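Local atomic coordinates of chorismate mutase (Paraburkholderia phymatum, PDB entry 5TS9), a protein that probably catalyses the rearrangement of chorismate to prephenate, and is an all-helical, dimeric chorismate mutase of type II. Residues A14-V19 against V145-E150; R20-R25 against A119-N124; T28-A33 against K82-A87; F74-E79 against L162-A167. All blocks are in the same frame, centred on the assembly; numbering follows the deposited sequence. Where two conformers were deposited one is given.

Contact 1 of 4, residues A14-V19 against V145-E150; sequences AFVPLV and VGQVAE
Val-16 and Val-19 lie one helical turn apart and meet Val-145 and Val-148, themselves one turn apart, in a junction that has no hydrogen bond across it. The apolar part centres on two methyl groups. Val-19 CG1 rests 3.8 Å from Val-148 CG2 and 3.9 Å from Val-145 CG2, so a single branch serves both partners. That branch stands opposite the backbone N (chi1 171°), which directs it at the other helix. Val-148 CG2 is shared in turn: it also approaches Val-16 CG1 at 4.1 Å, the two side chains passing antiparallel to one another, and Val-16 O at 4.0 Å. A second kind of contact pairs a methyl with a flat amide. Val-16 CG2 sits over the face of the Gln-147 amide, 3.9 Å from its CD, but Gln-147 was modelled in two conformers and this detail is less certain. Leu-162 of helix 156-165 packs on both Val-19 and Val-145, while Arg-94 of the second subunit reaches Val-145. Interlocked branched side chains of this kind are characteristic of the core of an all-helical fold, here where the start of helix 16-39 meets helix 137-151.

Contact 2 of 4, residues R20-R25 against A119-N124; sequences RSMADR and ASIMQN
Ser-21 and Ile-121 mark the crossing of segments 20-25 and 119-124, on helices 16-39 and 106-128, which run nearly antiparallel (signed angle -160°) with their axes 9.3 Å apart. Ser-21 fits among Ser-120, Ile-121 and Asn-124. Ser-21 CB lies 3.7 Å from Ser-120 OG, while Ile-121 CG1 comes within 3.5 Å of Ser-21 OG. The one polar link across is weak: Asn-124 ND2 donates to Ser-21 OG over 3.3 Å, fairly straight at 158°. The hydroxyl's stronger partner is Leu-18 O, one turn back in its own helix, and Pro-17 O is a further weak one. A chi1 of 56° folds OG back between the backbone N and carbonyl carbon, where it can serve that turn and still face Asn-124; both serines were built in two conformers, so the finer geometry is tentative.

Further along, the contact becomes apolar. With its outer torsion extended, Ile-121 carries CD1 to within 3.9 Å of Arg-25 CD, the two chains roughly perpendicular to each other, and to 4.3 Å from Met-22 CG. The aliphatic stem of Arg-25 thus does the packing here, and its extended chain goes on to touch Gln-77 and Asn-81 of helix 67-95. Met-22 likewise reaches Gln-77. The nearly antiparallel inclination is the shallow crossing familiar from helical bundles, and it sets these turns of helices 16-39 and 106-128 side by side.

Contact 3 of 4, residues T28-A33 against K82-A87; sequences TADQVA and KEVQYA
Ala-29 CB presses against Val-84, 3.6 Å from CG1, where segments 28-33 and 82-87, on helices 16-39 and 67-95, cross at -43° with their axes 8.6 Å apart. Beside it lies Gln-85. Its CG, anti to the carbonyl carbon (chi1 -67°), touches Ala-29 O at 3.8 Å and begins an extended chain that carries the amide to Val-32. Val-32 CG1 sits above the amide face, displaced toward the oxygen, at 3.4 Å from OE1. Ala-33 adds its CB opposite Gln-85 CA, a small side chain at the point where the backbones come closest, with CA atoms 5.1 Å apart.

Second-shell partners set these groups in place. Lys-36 NZ bonds to Gln-85 OE1, and Gln-85 NE2 bonds to Asn-81 OD1, so both ends of the amide are gripped and its rotation is fixed. Asp-30 OD1, 3.9 Å from Val-84 CG1, has its hydrogen bond with His-158 NE2. Ala-161 of helix 156-165 also packs on Val-84.

No hydrogen bond links the two segments. The chemistry therefore divides by direction: the glutamine offers its flat face to Val-32 CG1 and its aliphatic stem to Ala-29, while OE1 and NE2 are satisfied by Lys-36 and Asn-81.

Contact 4 of 4, residues F74-E79 against L162-A167; sequences FSDQVE and LDRAVA
Asp-76 and Arg-164 form a buried interhelical salt bridge, the centre of a largely polar contact between helix 67-95 and the C-terminal end of helix 156-165, at the dimer interface of this all-helical fold. Arg-164 NH1 donates to Asp-76 OD1 at 2.9 Å, almost straight (172°). The oxygen lies in the guanidinium plane, yet the donor stands well above the carboxylate plane, the two groups being turned 69° apart. A water adds a second link, bridging OD1 of Asp-76 and NH2 of Arg-164. The other carboxylate oxygen, OD2, takes a salt bridge from Arg-168 and a hydrogen bond from a second water at 2.7 Å.

That second water also donates to Ala-165 O, 2.8 Å away, a carbonyl in the last turn of its helix. Gln-77 NE2 donates to the same oxygen at 2.9 Å from above the carbonyl plane, a bent bond; the turn at chi2 (-42°) brings the amide round to it, and NE2 also bonds to Ile-73 O. Two donors thus satisfy Ala-165 O. Glu-79, described in one of two conformers, instead uses its stem, while its carboxylate pairs with Lys-82 and with Arg-164 of the second subunit. Arg-164 NH2 in turn pairs with Glu-79 of that subunit. Glu-79 CB covers one guanidinium face near the rim, 4.2 Å from Arg-164 NE, a buried nitrogen with no polar partner in the model.

In the fold
All four contacts are buried, and they differ in chemistry more than in depth. Contacts 1, 2 and 3 share helix 16-39, which meets a different helix in each: 137-151, then 106-128, then 67-95. Contact 4 joins helix 67-95, also used by contact 3, to helix 156-165, and is the nearest to the centre of the chain. Contact 1 is essentially apolar, contact 2 adds one weak polar link, contact 3 keeps its hydrogen bonds outside the pairing, and contact 4 relies on charge and water. Contacts 1, 3 and 4 also touch the second subunit. Met-22 ties contact 2 to contact 4, and Leu-162 and Val-166 tie contact 4 to contact 1.

Contact 1 of 4, residues A14-V19 against V145-E150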
loop_
_atom_site.group_PDB
_atom_site.type_symbol
_atom_site.label_atom_id
_atom_site.label_comp_id
_atom_site.label_asym_id
_atom_site.label_seq_id
_atom_site.Cartn_x
_atom_site.Cartn_y
_atom_site.Cartn_z
ATOM N N ALA A 14 8.584 23.447 -2.525
ATOM C CA ALA A 14 7.361 23.738 -3.273
ATOM C C ALA A 14 6.307 22.645 -3.113
ATOM O O ALA A 14 5.101 22.926 -3.179
ATOM C CB ALA A 14 7.696 23.932 -4.747
ATOM N N PHE A 15 6.727 21.405 -2.909
ATOM C CA PHE A 15 5.776 20.314 -2.751
ATOM C C PHE A 15 5.327 20.129 -1.307
ATOM O O PHE A 15 4.485 19.254 -1.038
ATOM C CB PHE A 15 6.382 19.009 -3.292
ATOM C CG PHE A 15 6.488 18.972 -4.796
ATOM C CD1 PHE A 15 5.375 18.708 -5.574
ATOM C CD2 PHE A 15 7.695 19.227 -5.432
ATOM C CE1 PHE A 15 5.458 18.688 -6.964
ATOM C CE2 PHE A 15 7.787 19.212 -6.818
ATOM C CZ PHE A 15 6.677 18.939 -7.585
ATOM N N VAL A 16 5.848 20.923 -0.375
ATOM C CA VAL A 16 5.584 20.645 1.040
ATOM C C VAL A 16 4.113 20.843 1.401
ATOM O O VAL A 16 3.559 19.988 2.104
ATOM C CB VAL A 16 6.486 21.480 1.956
ATOM C CG1 VAL A 16 5.922 21.491 3.364
ATOM C CG2 VAL A 16 7.885 20.900 1.956
ATOM N N PRO A 17 3.443 21.936 0.994
ATOM C CA PRO A 17 2.006 22.042 1.310
ATOM C C PRO A 17 1.162 20.916 0.718
ATOM O O PRO A 17 0.227 20.435 1.374
ATOM C CB PRO A 17 1.623 23.421 0.740
ATOM C CG PRO A 17 2.899 24.195 0.733
ATOM C CD PRO A 17 3.951 23.178 0.377
ATOM N N LEU A 18 1.468 20.464 -0.498
ATOM C CA LEU A 18 0.753 19.320 -1.056
ATOM C C LEU A 18 0.992 18.061 -0.224
ATOM O O LEU A 18 0.042 17.355 0.145
ATOM C CB LEU A 18 1.183 19.101 -2.512
ATOM C CG LEU A 18 0.673 17.837 -3.229
ATOM C CD1 LEU A 18 -0.826 17.760 -3.149
ATOM C CD2 LEU A 18 1.131 17.864 -4.685
ATOM N N VAL A 19 2.261 17.771 0.094
ATOM C CA VAL A 19 2.599 16.563 0.853
ATOM C C VAL A 19 2.021 16.646 2.256
ATOM O O VAL A 19 1.598 15.640 2.830
ATOM C CB VAL A 19 4.133 16.366 0.864
ATOM C CG1 VAL A 19 4.563 15.242 1.823
ATOM C CG2 VAL A 19 4.622 16.057 -0.540
ATOM N N VAL A 145 8.527 14.643 1.488
ATOM C CA VAL A 145 8.030 13.614 2.389
ATOM C C VAL A 145 8.923 13.512 3.615
ATOM O O VAL A 145 8.443 13.377 4.750
ATOM C CB VAL A 145 7.946 12.282 1.642
ATOM C CG1 VAL A 145 7.765 11.136 2.628
ATOM C CG2 VAL A 145 6.808 12.341 0.624
ATOM N N GLY A 146 10.232 13.583 3.405
ATOM C CA GLY A 146 11.153 13.588 4.528
ATOM C C GLY A 146 10.914 14.760 5.461
ATOM O O GLY A 146 10.825 14.592 6.683
ATOM N N GLN A 147 10.785 15.962 4.897
ATOM C CA GLN A 147 10.563 17.144 5.725
ATOM C C GLN A 147 9.261 17.028 6.505
ATOM O O GLN A 147 9.221 17.293 7.710
ATOM C CB GLN A 147 10.559 18.406 4.863
ATOM C CG GLN A 147 10.482 19.688 5.674
ATOM C CD GLN A 147 10.576 20.931 4.814
ATOM O OE1 GLN A 147 11.291 20.955 3.817
ATOM N NE2 GLN A 147 9.842 21.971 5.196
ATOM N N VAL A 148 8.186 16.618 5.834
ATOM C CA VAL A 148 6.888 16.539 6.497
ATOM C C VAL A 148 6.900 15.468 7.585
ATOM O O VAL A 148 6.315 15.644 8.664
ATOM C CB VAL A 148 5.795 16.288 5.445
ATOM C CG1 VAL A 148 4.518 15.799 6.105
ATOM C CG2 VAL A 148 5.552 17.590 4.611
ATOM N N ALA A 149 7.572 14.350 7.325
ATOM C CA ALA A 149 7.660 13.299 8.326
ATOM C C ALA A 149 8.451 13.768 9.542
ATOM O O ALA A 149 8.058 13.494 10.680
ATOM C CB ALA A 149 8.269 12.042 7.700
ATOM N N GLU A 150 9.544 14.505 9.326
ATOM C CA GLU A 150 10.263 15.118 10.443
ATOM C C GLU A 150 9.382 16.108 11.198
ATOM O O GLU A 150 9.226 15.997 12.417
ATOM C CB GLU A 150 11.543 15.799 9.946
#

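Contact 2 of 4, residues R20-R25 against A119-N124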
loop_
_atom_site.group_PDB
_atom_site.type_symbol
_atom_site.label_atom_id
_atom_site.label_comp_id
_atom_site.label_asym_id
_atom_site.label_seq_id
_atom_site.Cartn_x
_atom_site.Cartn_y
_atom_site.Cartn_z
ATOM N N ARG A 20 1.974 17.851 2.821
ATOM C CA ARG A 20 1.350 18.038 4.124
ATOM C C ARG A 20 -0.135 17.672 4.082
ATOM O O ARG A 20 -0.637 16.994 4.979
ATOM C CB ARG A 20 1.559 19.489 4.563
ATOM C CG ARG A 20 1.336 19.761 6.025
ATOM C CD ARG A 20 1.696 21.221 6.304
ATOM N NE ARG A 20 3.140 21.462 6.403
ATOM C CZ ARG A 20 3.747 22.562 5.961
ATOM N NH1 ARG A 20 3.048 23.514 5.354
ATOM N NH2 ARG A 20 5.055 22.712 6.116
ATOM N N SER A 21 -0.854 18.092 3.033
ATOM C CA SER A 21 -2.276 17.778 2.957
ATOM C C SER A 21 -2.498 16.273 2.833
ATOM O O SER A 21 -3.398 15.715 3.478
ATOM C CB SER A 21 -2.920 18.534 1.792
ATOM O OG SER A 21 -2.263 18.263 0.564
ATOM N N MET A 22 -1.678 15.590 2.029
ATOM C CA MET A 22 -1.776 14.133 1.946
ATOM C C MET A 22 -1.442 13.489 3.282
ATOM O O MET A 22 -2.082 12.504 3.676
ATOM C CB MET A 22 -0.847 13.598 0.855
ATOM C CG MET A 22 -1.247 14.013 -0.555
ATOM S SD MET A 22 -0.123 13.280 -1.799
ATOM C CE MET A 22 -0.921 13.838 -3.323
ATOM N N ALA A 23 -0.452 14.044 4.008
ATOM C CA ALA A 23 -0.143 13.519 5.337
ATOM C C ALA A 23 -1.315 13.695 6.301
ATOM O O ALA A 23 -1.597 12.795 7.099
ATOM C CB ALA A 23 1.123 14.167 5.895
ATOM N N ASP A 24 -2.003 14.850 6.256
ATOM C CA ASP A 24 -3.192 15.031 7.090
ATOM C C ASP A 24 -4.277 14.020 6.722
ATOM O O ASP A 24 -4.964 13.479 7.601
ATOM C CB ASP A 24 -3.730 16.457 6.949
ATOM C CG ASP A 24 -2.755 17.509 7.455
ATOM O OD1 ASP A 24 -1.910 17.203 8.325
ATOM O OD2 ASP A 24 -2.848 18.654 6.980
ATOM N N ARG A 25 -4.435 13.736 5.426
ATOM C CA ARG A 25 -5.426 12.746 5.016
ATOM C C ARG A 25 -5.026 11.363 5.494
ATOM O O ARG A 25 -5.860 10.600 5.996
ATOM C CB ARG A 25 -5.590 12.754 3.493
ATOM C CG ARG A 25 -6.876 12.044 3.024
ATOM C CD ARG A 25 -6.908 11.790 1.539
ATOM N NE ARG A 25 -8.251 11.369 1.145
ATOM C CZ ARG A 25 -8.736 10.142 1.329
ATOM N NH1 ARG A 25 -7.976 9.199 1.860
ATOM N NH2 ARG A 25 -9.987 9.863 0.969
ATOM N N ALA A 119 -10.512 18.927 -1.348
ATOM C CA ALA A 119 -10.328 20.235 -1.945
ATOM C C ALA A 119 -8.909 20.764 -1.731
ATOM O O ALA A 119 -8.301 21.315 -2.658
ATOM C CB ALA A 119 -11.358 21.194 -1.365
ATOM N N SER A 120 -8.362 20.632 -0.516
ATOM C CA SER A 120 -7.042 21.206 -0.277
ATOM C C SER A 120 -5.965 20.458 -1.051
ATOM O O SER A 120 -5.004 21.078 -1.519
ATOM C CB SER A 120 -6.722 21.210 1.212
ATOM O OG SER A 120 -6.320 19.925 1.637
ATOM N N ILE A 121 -6.106 19.143 -1.211
ATOM C CA ILE A 121 -5.151 18.387 -2.015
ATOM C C ILE A 121 -5.225 18.832 -3.470
ATOM O O ILE A 121 -4.202 19.064 -4.122
ATOM C CB ILE A 121 -5.417 16.879 -1.885
ATOM C CG1 ILE A 121 -4.927 16.360 -0.528
ATOM C CG2 ILE A 121 -4.773 16.158 -3.052
ATOM C CD1 ILE A 121 -5.424 14.956 -0.184
ATOM N N MET A 122 -6.442 18.951 -4.001
ATOM C CA MET A 122 -6.592 19.423 -5.375
ATOM C C MET A 122 -6.115 20.861 -5.527
ATOM O O MET A 122 -5.484 21.200 -6.534
ATOM C CB MET A 122 -8.042 19.270 -5.830
ATOM C CG MET A 122 -8.427 17.789 -6.053
ATOM S SD MET A 122 -10.056 17.633 -6.779
ATOM C CE MET A 122 -10.257 15.866 -6.808
ATOM N N GLN A 123 -6.387 21.720 -4.543
ATOM C CA GLN A 123 -5.903 23.094 -4.656
ATOM C C GLN A 123 -4.381 23.131 -4.668
ATOM O O GLN A 123 -3.772 23.888 -5.434
ATOM C CB GLN A 123 -6.452 23.951 -3.513
ATOM C CG GLN A 123 -5.929 25.394 -3.529
ATOM C CD GLN A 123 -6.270 26.131 -4.824
ATOM O OE1 GLN A 123 -5.379 26.462 -5.617
ATOM N NE2 GLN A 123 -7.559 26.389 -5.045
ATOM N N ASN A 124 -3.752 22.300 -3.832
ATOM C CA ASN A 124 -2.296 22.218 -3.787
ATOM C C ASN A 124 -1.721 21.597 -5.058
ATOM O O ASN A 124 -0.662 22.023 -5.532
ATOM C CB ASN A 124 -1.876 21.409 -2.559
ATOM C CG ASN A 124 -2.117 22.166 -1.264
ATOM O OD1 ASN A 124 -2.159 23.394 -1.263
ATOM N ND2 ASN A 124 -2.276 21.446 -0.164
#

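Contact 3 of 4, residues T28-A33 against K82-A87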
loop_
_atom_site.group_PDB
_atom_site.type_symbol
_atom_site.label_atom_id
_atom_site.label_comp_id
_atom_site.label_asym_id
_atom_site.label_seq_id
_atom_site.Cartn_x
_atom_site.Cartn_y
_atom_site.Cartn_z
ATOM N N THR A 28 -5.999 10.301 9.150
ATOM C CA THR A 28 -7.322 9.782 9.497
ATOM C C THR A 28 -7.345 8.253 9.573
ATOM O O THR A 28 -8.230 7.698 10.227
ATOM C CB THR A 28 -8.383 10.222 8.490
ATOM O OG1 THR A 28 -8.081 9.648 7.205
ATOM C CG2 THR A 28 -8.449 11.751 8.391
ATOM N N ALA A 29 -6.405 7.566 8.911
ATOM C CA ALA A 29 -6.337 6.102 8.991
ATOM C C ALA A 29 -6.273 5.603 10.437
ATOM O O ALA A 29 -6.856 4.560 10.772
ATOM C CB ALA A 29 -5.129 5.585 8.206
ATOM N N ASP A 30 -5.560 6.325 11.308
ATOM C CA ASP A 30 -5.477 5.905 12.705
ATOM C C ASP A 30 -6.860 5.845 13.336
ATOM O O ASP A 30 -7.187 4.884 14.038
ATOM C CB ASP A 30 -4.582 6.851 13.503
ATOM C CG ASP A 30 -3.179 6.928 12.948
ATOM O OD1 ASP A 30 -3.011 6.717 11.730
ATOM O OD2 ASP A 30 -2.243 7.202 13.728
ATOM N N GLN A 31 -7.702 6.850 13.079
ATOM C CA GLN A 31 -9.026 6.828 13.689
ATOM C C GLN A 31 -9.978 5.891 12.951
ATOM O O GLN A 31 -10.901 5.355 13.574
ATOM C CB GLN A 31 -9.612 8.239 13.752
ATOM C CG GLN A 31 -9.117 9.083 14.932
ATOM C CD GLN A 31 -9.849 8.740 16.219
ATOM O OE1 GLN A 31 -10.961 8.202 16.190
ATOM N NE2 GLN A 31 -9.242 9.061 17.351
ATOM N N VAL A 32 -9.815 5.698 11.639
ATOM C CA VAL A 32 -10.685 4.723 10.977
ATOM C C VAL A 32 -10.345 3.300 11.442
ATOM O O VAL A 32 -11.241 2.476 11.679
ATOM C CB VAL A 32 -10.599 4.879 9.451
ATOM C CG1 VAL A 32 -11.257 3.675 8.764
ATOM C CG2 VAL A 32 -11.279 6.225 9.009
ATOM N N ALA A 33 -9.056 3.010 11.628
ATOM C CA ALA A 33 -8.635 1.718 12.177
ATOM C C ALA A 33 -9.276 1.454 13.537
ATOM O O ALA A 33 -9.793 0.363 13.784
ATOM C CB ALA A 33 -7.111 1.669 12.294
ATOM N N LYS A 82 -5.402 2.516 3.433
ATOM C CA LYS A 82 -5.564 1.103 3.781
ATOM C C LYS A 82 -4.253 0.478 4.263
ATOM O O LYS A 82 -4.265 -0.348 5.172
ATOM C CB LYS A 82 -6.132 0.324 2.588
ATOM C CG LYS A 82 -7.491 0.882 2.111
ATOM C CD LYS A 82 -8.176 -0.019 1.085
ATOM C CE LYS A 82 -7.406 -0.028 -0.219
ATOM N NZ LYS A 82 -8.138 -0.876 -1.246
ATOM N N GLU A 83 -3.114 0.848 3.663
ATOM C CA GLU A 83 -1.815 0.357 4.137
ATOM C C GLU A 83 -1.651 0.583 5.635
ATOM O O GLU A 83 -1.230 -0.312 6.383
ATOM C CB GLU A 83 -0.691 1.062 3.372
ATOM C CG GLU A 83 0.702 0.748 3.862
ATOM C CD GLU A 83 1.802 1.349 2.978
ATOM O OE1 GLU A 83 2.985 1.079 3.237
ATOM O OE2 GLU A 83 1.488 2.088 2.022
ATOM N N VAL A 84 -1.967 1.789 6.088
ATOM C CA VAL A 84 -1.865 2.089 7.510
ATOM C C VAL A 84 -2.893 1.275 8.292
ATOM O O VAL A 84 -2.564 0.650 9.302
ATOM C CB VAL A 84 -2.030 3.598 7.752
ATOM C CG1 VAL A 84 -2.097 3.912 9.248
ATOM C CG2 VAL A 84 -0.858 4.351 7.119
ATOM N N GLN A 85 -4.141 1.247 7.821
ATOM C CA GLN A 85 -5.190 0.559 8.567
ATOM C C GLN A 85 -4.864 -0.923 8.749
ATOM O O GLN A 85 -5.017 -1.469 9.845
ATOM C CB GLN A 85 -6.545 0.706 7.873
ATOM C CG GLN A 85 -7.119 2.105 7.844
ATOM C CD GLN A 85 -8.442 2.143 7.105
ATOM O OE1 GLN A 85 -9.326 1.313 7.351
ATOM N NE2 GLN A 85 -8.596 3.113 6.199
ATOM N N TYR A 86 -4.462 -1.603 7.675
ATOM C CA TYR A 86 -4.180 -3.032 7.799
ATOM C C TYR A 86 -3.038 -3.277 8.785
ATOM O O TYR A 86 -3.074 -4.236 9.561
ATOM C CB TYR A 86 -3.820 -3.635 6.441
ATOM C CG TYR A 86 -4.980 -3.943 5.524
ATOM C CD1 TYR A 86 -6.004 -4.815 5.921
ATOM C CD2 TYR A 86 -5.029 -3.403 4.246
ATOM C CE1 TYR A 86 -7.058 -5.122 5.060
ATOM C CE2 TYR A 86 -6.068 -3.687 3.383
ATOM C CZ TYR A 86 -7.087 -4.558 3.793
ATOM O OH TYR A 86 -8.144 -4.829 2.945
ATOM N N ALA A 87 -2.005 -2.436 8.740
ATOM C CA ALA A 87 -0.839 -2.640 9.603
ATOM C C ALA A 87 -1.186 -2.386 11.062
ATOM O O ALA A 87 -0.796 -3.159 11.948
ATOM C CB ALA A 87 0.312 -1.732 9.168
#

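Contact 4 of 4, residues F74-E79 against L162-A167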
loop_
_atom_site.group_PDB
_atom_site.type_symbol
_atom_site.label_atom_id
_atom_site.label_comp_id
_atom_site.label_asym_id
_atom_site.label_seq_id
_atom_site.Cartn_x
_atom_site.Cartn_y
_atom_site.Cartn_z
ATOM N N PHE A 74 -6.222 10.030 -6.089
ATOM C CA PHE A 74 -7.034 9.607 -4.962
ATOM C C PHE A 74 -7.084 8.092 -4.821
ATOM O O PHE A 74 -7.241 7.606 -3.696
ATOM C CB PHE A 74 -8.415 10.252 -5.047
ATOM C CG PHE A 74 -8.404 11.678 -4.559
ATOM C CD1 PHE A 74 -7.988 12.705 -5.401
ATOM C CD2 PHE A 74 -8.724 11.981 -3.242
ATOM C CE1 PHE A 74 -7.931 14.022 -4.953
ATOM C CE2 PHE A 74 -8.674 13.281 -2.777
ATOM C CZ PHE A 74 -8.269 14.314 -3.636
ATOM N N SER A 75 -6.922 7.328 -5.909
ATOM C CA SER A 75 -6.651 5.898 -5.728
ATOM C C SER A 75 -5.405 5.706 -4.886
ATOM O O SER A 75 -5.389 4.887 -3.963
ATOM C CB SER A 75 -6.473 5.179 -7.068
ATOM O OG SER A 75 -7.542 5.455 -7.964
ATOM N N ASP A 76 -4.362 6.492 -5.160
ATOM C CA ASP A 76 -3.159 6.430 -4.333
ATOM C C ASP A 76 -3.455 6.791 -2.882
ATOM O O ASP A 76 -2.913 6.164 -1.970
ATOM C CB ASP A 76 -2.074 7.347 -4.911
ATOM C CG ASP A 76 -1.474 6.792 -6.209
ATOM O OD1 ASP A 76 -1.574 5.546 -6.438
ATOM O OD2 ASP A 76 -0.895 7.589 -6.984
ATOM N N GLN A 77 -4.303 7.800 -2.653
ATOM C CA GLN A 77 -4.647 8.189 -1.285
ATOM C C GLN A 77 -5.374 7.079 -0.552
ATOM O O GLN A 77 -5.131 6.861 0.645
ATOM C CB GLN A 77 -5.533 9.443 -1.265
ATOM C CG GLN A 77 -4.953 10.690 -1.899
ATOM C CD GLN A 77 -3.494 10.913 -1.565
ATOM O OE1 GLN A 77 -3.149 11.292 -0.444
ATOM N NE2 GLN A 77 -2.626 10.720 -2.552
ATOM N N VAL A 78 -6.313 6.401 -1.223
ATOM C CA VAL A 78 -7.064 5.389 -0.488
ATOM C C VAL A 78 -6.202 4.153 -0.239
ATOM O O VAL A 78 -6.306 3.539 0.821
ATOM C CB VAL A 78 -8.385 5.047 -1.200
ATOM C CG1 VAL A 78 -9.253 6.280 -1.304
ATOM C CG2 VAL A 78 -8.124 4.480 -2.564
ATOM N N GLU A 79 -5.292 3.810 -1.152
ATOM C CA GLU A 79 -4.397 2.675 -0.909
ATOM C C GLU A 79 -3.414 2.969 0.218
ATOM O O GLU A 79 -3.089 2.083 1.010
ATOM C CB GLU A 79 -3.630 2.304 -2.183
ATOM C CG GLU A 79 -4.501 1.777 -3.304
ATOM C CD GLU A 79 -5.199 0.489 -2.936
ATOM O OE1 GLU A 79 -4.590 -0.340 -2.228
ATOM O OE2 GLU A 79 -6.355 0.301 -3.348
ATOM N N LEU A 162 3.083 7.474 3.482
ATOM C CA LEU A 162 3.140 8.769 2.806
ATOM C C LEU A 162 3.862 8.638 1.461
ATOM O O LEU A 162 3.418 9.201 0.453
ATOM C CB LEU A 162 3.822 9.820 3.698
ATOM C CG LEU A 162 3.775 11.279 3.201
ATOM C CD1 LEU A 162 2.389 11.651 2.731
ATOM C CD2 LEU A 162 4.222 12.245 4.281
ATOM N N ASP A 163 4.946 7.859 1.416
ATOM C CA ASP A 163 5.618 7.588 0.137
ATOM C C ASP A 163 4.678 6.906 -0.860
ATOM O O ASP A 163 4.794 7.117 -2.073
ATOM C CB ASP A 163 6.846 6.698 0.347
ATOM C CG ASP A 163 8.065 7.447 0.952
ATOM O OD1 ASP A 163 8.303 8.644 0.657
ATOM O OD2 ASP A 163 8.814 6.790 1.702
ATOM N N ARG A 164 3.756 6.069 -0.376
ATOM C CA ARG A 164 2.754 5.477 -1.259
ATOM C C ARG A 164 1.777 6.537 -1.750
ATOM O O ARG A 164 1.376 6.534 -2.922
ATOM C CB ARG A 164 2.008 4.350 -0.519
ATOM C CG ARG A 164 0.863 3.689 -1.318
ATOM C CD ARG A 164 1.430 2.837 -2.464
ATOM N NE ARG A 164 0.414 2.192 -3.297
ATOM C CZ ARG A 164 -0.239 2.811 -4.275
ATOM N NH1 ARG A 164 0.004 4.100 -4.517
ATOM N NH2 ARG A 164 -1.144 2.151 -4.998
ATOM N N ALA A 165 1.398 7.473 -0.875
ATOM C CA ALA A 165 0.379 8.453 -1.255
ATOM C C ALA A 165 0.875 9.438 -2.312
ATOM O O ALA A 165 0.092 9.862 -3.166
ATOM C CB ALA A 165 -0.111 9.209 -0.020
ATOM N N VAL A 166 2.155 9.805 -2.289
ATOM C CA VAL A 166 2.704 10.807 -3.207
ATOM C C VAL A 166 3.132 10.193 -4.538
ATOM O O VAL A 166 3.735 10.870 -5.383
ATOM C CB VAL A 166 3.903 11.531 -2.563
ATOM C CG1 VAL A 166 3.477 12.218 -1.273
ATOM C CG2 VAL A 166 5.058 10.543 -2.330
ATOM N N ALA A 167 2.816 8.908 -4.721
ATOM C CA ALA A 167 3.337 8.102 -5.831
ATOM C C ALA A 167 3.242 8.785 -7.193
ATOM O O ALA A 167 4.158 8.662 -8.022
ATOM C CB ALA A 167 2.589 6.767 -5.866
HETATM O O HOH W 1 -0.228 10.012 -5.973
HETATM O O HOH W 2 -3.223 3.198 -6.590
#